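Local coordinates for protein succinate-semialdehyde dehydrogenase (Streptococcus pyogenes MGAS1882, PDB 4OGD) that probably oxidises succinic semialdehyde to succinate as a dehydrogenase of the aldehyde dehydrogenase family, with NADP+ as its cofactor, at residues Ile195-Thr206 with Glu218-Glu229. Residues are numbered along the deposited sequence; the frame is centred on the assembly and turned at random.
Sequences IADKRVVGVCLT and EAGKNLKKTTLE
In the parallel beta-alpha-beta unit of the Rossmann-type sheet, V203 and L205 bond through their backbones to K225, T227 and E229. Helix 209-221 makes the crossover, and strands 200-206 and 225-229 run 5° apart. Four backbone bonds form the ladder. V203 N donates to K225 O (2.9 Å) and T227 N to V203 O. L205 N then donates to T227 O, and E229 N to L205 O (2.8 Å). Next to the V203 N bond, a water joins V201 O to K225 N.

L205 CB meets L228 CD2 at 3.9 Å on the face covered by helix 209-221, whose I215 also touches V203 and L205. On the other face, the side chains of T206 and E229 lie side by side and point the same way. T227 OG1 sits 3.3 Å from C204 CB.

Before the strands, I195 places CG2 opposite its backbone N, and this methyl rests on A219 CA at 3.6 Å. N222 OD1 lies 3.4 Å from A196 CB, while ND2 donates back to E218 O, tilted from the carbonyl plane. A Schellman motif with L223 as C-prime residue ends the helix and leads the chain into K224. Bends at chi2 and chi4 bring K224 NZ to I195 O (2.9 Å) and V200 O (2.8 Å). Its bond to D197 O is weak, and a water bridges it to A196 O.

The ammonium thus gathers carbonyls from the end of helix 188-196, the turn after it and the first residue of strand 200-206. It links them to the loop that leads toward strand 225-229, and the carbonyl dipoles would probably stabilise its positive charge.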
# COMPACT_ATOMS: atom_id res chain seq x y z
N ILE A 195 -7.88 5.28 14.12
CA ILE A 195 -6.70 4.81 13.39
C ILE A 195 -5.73 4.06 14.31
O ILE A 195 -5.09 3.09 13.91
CB ILE A 195 -6.00 5.97 12.68
CG1 ILE A 195 -6.95 6.58 11.65
CG2 ILE A 195 -4.72 5.50 11.97
CD1 ILE A 195 -6.40 7.81 10.90
N ALA A 196 -5.66 4.49 15.57
CA ALA A 196 -4.77 3.86 16.54
C ALA A 196 -5.36 2.61 17.18
O ALA A 196 -4.69 1.93 17.95
CB ALA A 196 -4.37 4.87 17.61
N ASP A 197 -6.62 2.32 16.89
CA ASP A 197 -7.30 1.21 17.55
C ASP A 197 -6.88 -0.09 16.87
O ASP A 197 -6.90 -0.19 15.65
CB ASP A 197 -8.81 1.38 17.45
CG ASP A 197 -9.56 0.39 18.32
OD1 ASP A 197 -9.72 -0.78 17.91
OD2 ASP A 197 -9.99 0.78 19.43
N LYS A 198 -6.51 -1.10 17.66
CA LYS A 198 -5.99 -2.34 17.09
C LYS A 198 -7.03 -3.15 16.32
O LYS A 198 -6.67 -4.06 15.57
CB LYS A 198 -5.29 -3.19 18.14
CG LYS A 198 -6.20 -3.75 19.21
CD LYS A 198 -5.37 -4.48 20.24
CE LYS A 198 -6.24 -5.29 21.19
NZ LYS A 198 -5.36 -6.11 22.08
N ARG A 199 -8.31 -2.83 16.50
CA ARG A 199 -9.36 -3.52 15.75
C ARG A 199 -9.42 -3.01 14.32
O ARG A 199 -9.94 -3.68 13.43
CB ARG A 199 -10.71 -3.36 16.45
CG ARG A 199 -10.79 -4.12 17.77
CD ARG A 199 -11.97 -3.66 18.63
NE ARG A 199 -11.79 -2.29 19.11
CZ ARG A 199 -12.50 -1.74 20.10
NH1 ARG A 199 -13.43 -2.45 20.72
NH2 ARG A 199 -12.26 -0.49 20.46
N VAL A 200 -8.88 -1.81 14.11
CA VAL A 200 -8.84 -1.19 12.79
C VAL A 200 -7.54 -1.55 12.07
O VAL A 200 -6.44 -1.38 12.62
CB VAL A 200 -9.06 0.33 12.89
CG1 VAL A 200 -8.88 1.00 11.55
CG2 VAL A 200 -10.46 0.60 13.46
N VAL A 201 -7.66 -2.08 10.86
CA VAL A 201 -6.51 -2.70 10.19
C VAL A 201 -6.13 -2.06 8.86
O VAL A 201 -5.26 -2.56 8.14
CB VAL A 201 -6.75 -4.21 9.96
CG1 VAL A 201 -7.07 -4.89 11.29
CG2 VAL A 201 -7.88 -4.43 8.95
N GLY A 202 -6.79 -0.96 8.52
CA GLY A 202 -6.53 -0.31 7.26
C GLY A 202 -7.34 0.95 7.16
O GLY A 202 -8.41 1.07 7.76
N VAL A 203 -6.83 1.91 6.39
CA VAL A 203 -7.55 3.15 6.15
C VAL A 203 -7.54 3.46 4.66
O VAL A 203 -6.48 3.52 4.04
CB VAL A 203 -6.92 4.34 6.91
CG1 VAL A 203 -7.77 5.58 6.72
CG2 VAL A 203 -6.76 4.03 8.41
N CYS A 204 -8.72 3.64 4.08
CA CYS A 204 -8.80 4.09 2.69
C CYS A 204 -9.38 5.49 2.68
O CYS A 204 -10.42 5.74 3.29
CB CYS A 204 -9.63 3.13 1.82
SG CYS A 204 -11.27 2.72 2.49
N LEU A 205 -8.70 6.40 2.00
CA LEU A 205 -9.18 7.77 1.95
C LEU A 205 -9.30 8.26 0.52
O LEU A 205 -8.44 8.00 -0.32
CB LEU A 205 -8.23 8.70 2.72
CG LEU A 205 -8.60 10.20 2.75
CD1 LEU A 205 -8.19 10.80 4.09
CD2 LEU A 205 -7.95 10.99 1.61
N THR A 206 -10.39 8.97 0.27
CA THR A 206 -10.55 9.75 -0.94
C THR A 206 -10.80 11.18 -0.50
O THR A 206 -11.64 11.43 0.36
CB THR A 206 -11.73 9.24 -1.77
OG1 THR A 206 -11.49 7.87 -2.12
CG2 THR A 206 -11.87 10.05 -3.04
N GLU A 218 -0.93 9.63 10.40
CA GLU A 218 -1.46 8.96 11.59
C GLU A 218 -1.49 7.44 11.38
O GLU A 218 -1.18 6.67 12.29
CB GLU A 218 -2.85 9.51 11.93
CG GLU A 218 -3.46 8.92 13.20
CD GLU A 218 -2.74 9.34 14.47
OE1 GLU A 218 -2.16 10.45 14.51
OE2 GLU A 218 -2.75 8.55 15.44
N ALA A 219 -1.85 7.00 10.18
CA ALA A 219 -1.85 5.58 9.87
C ALA A 219 -0.44 4.99 9.96
O ALA A 219 -0.26 3.91 10.51
CB ALA A 219 -2.43 5.33 8.49
N GLY A 220 0.55 5.70 9.43
CA GLY A 220 1.92 5.21 9.47
C GLY A 220 2.41 5.07 10.90
O GLY A 220 3.04 4.07 11.25
N LYS A 221 2.11 6.07 11.73
CA LYS A 221 2.46 6.04 13.15
C LYS A 221 1.97 4.75 13.81
O LYS A 221 2.61 4.20 14.71
CB LYS A 221 1.86 7.26 13.86
CG LYS A 221 2.18 7.39 15.34
CD LYS A 221 1.57 8.69 15.88
CE LYS A 221 1.73 8.81 17.39
NZ LYS A 221 1.40 10.19 17.86
N ASN A 222 0.84 4.24 13.31
CA ASN A 222 0.18 3.08 13.89
C ASN A 222 0.30 1.81 13.05
O ASN A 222 -0.38 0.81 13.31
CB ASN A 222 -1.30 3.40 14.14
CG ASN A 222 -1.48 4.43 15.24
OD1 ASN A 222 -1.29 4.13 16.42
ND2 ASN A 222 -1.82 5.66 14.86
N LEU A 223 1.20 1.85 12.06
CA LEU A 223 1.48 0.71 11.20
C LEU A 223 0.27 0.24 10.41
O LEU A 223 0.17 -0.94 10.09
CB LEU A 223 2.06 -0.47 12.01
CG LEU A 223 3.27 -0.13 12.87
CD1 LEU A 223 3.64 -1.33 13.74
CD2 LEU A 223 4.44 0.29 12.01
N LYS A 224 -0.64 1.16 10.09
CA LYS A 224 -1.84 0.80 9.33
C LYS A 224 -1.65 1.05 7.82
O LYS A 224 -1.20 2.12 7.42
CB LYS A 224 -3.06 1.58 9.83
CG LYS A 224 -3.34 1.39 11.32
CD LYS A 224 -3.61 -0.07 11.65
CE LYS A 224 -3.51 -0.35 13.15
NZ LYS A 224 -4.63 0.22 13.95
N LYS A 225 -2.00 0.04 7.02
CA LYS A 225 -1.97 0.16 5.56
C LYS A 225 -2.97 1.21 5.08
O LYS A 225 -4.05 1.36 5.66
CB LYS A 225 -2.32 -1.20 4.94
CG LYS A 225 -2.03 -1.34 3.45
CD LYS A 225 -2.47 -2.71 2.97
CE LYS A 225 -1.83 -3.08 1.65
NZ LYS A 225 -2.16 -4.47 1.23
N THR A 226 -2.60 1.96 4.04
CA THR A 226 -3.51 2.93 3.45
C THR A 226 -3.60 2.80 1.94
O THR A 226 -2.69 2.28 1.29
CB THR A 226 -3.06 4.37 3.71
OG1 THR A 226 -1.68 4.52 3.33
CG2 THR A 226 -3.21 4.73 5.18
N THR A 227 -4.71 3.29 1.40
CA THR A 227 -4.77 3.70 0.01
C THR A 227 -5.22 5.16 0.01
O THR A 227 -6.01 5.56 0.89
CB THR A 227 -5.77 2.88 -0.81
OG1 THR A 227 -7.07 2.96 -0.21
CG2 THR A 227 -5.32 1.43 -0.89
N LEU A 228 -4.73 5.94 -0.94
CA LEU A 228 -5.08 7.36 -1.04
C LEU A 228 -5.53 7.70 -2.44
O LEU A 228 -4.79 7.51 -3.41
CB LEU A 228 -3.89 8.25 -0.68
CG LEU A 228 -3.33 8.18 0.74
CD1 LEU A 228 -2.19 9.17 0.88
CD2 LEU A 228 -4.42 8.46 1.77
N GLU A 229 -6.75 8.24 -2.54
CA GLU A 229 -7.30 8.71 -3.80
C GLU A 229 -7.50 10.21 -3.67
O GLU A 229 -8.43 10.67 -3.00
CB GLU A 229 -8.64 8.02 -4.08
CG GLU A 229 -8.53 6.51 -4.32
CD GLU A 229 -8.23 6.14 -5.76
OE1 GLU A 229 -8.16 7.05 -6.63
OE2 GLU A 229 -8.06 4.92 -6.03
O HOH W 1 -3.42 -0.30 16.50
O HOH W 2 -2.56 -2.61 8.21
O HOH W 3 -8.27 5.23 -1.24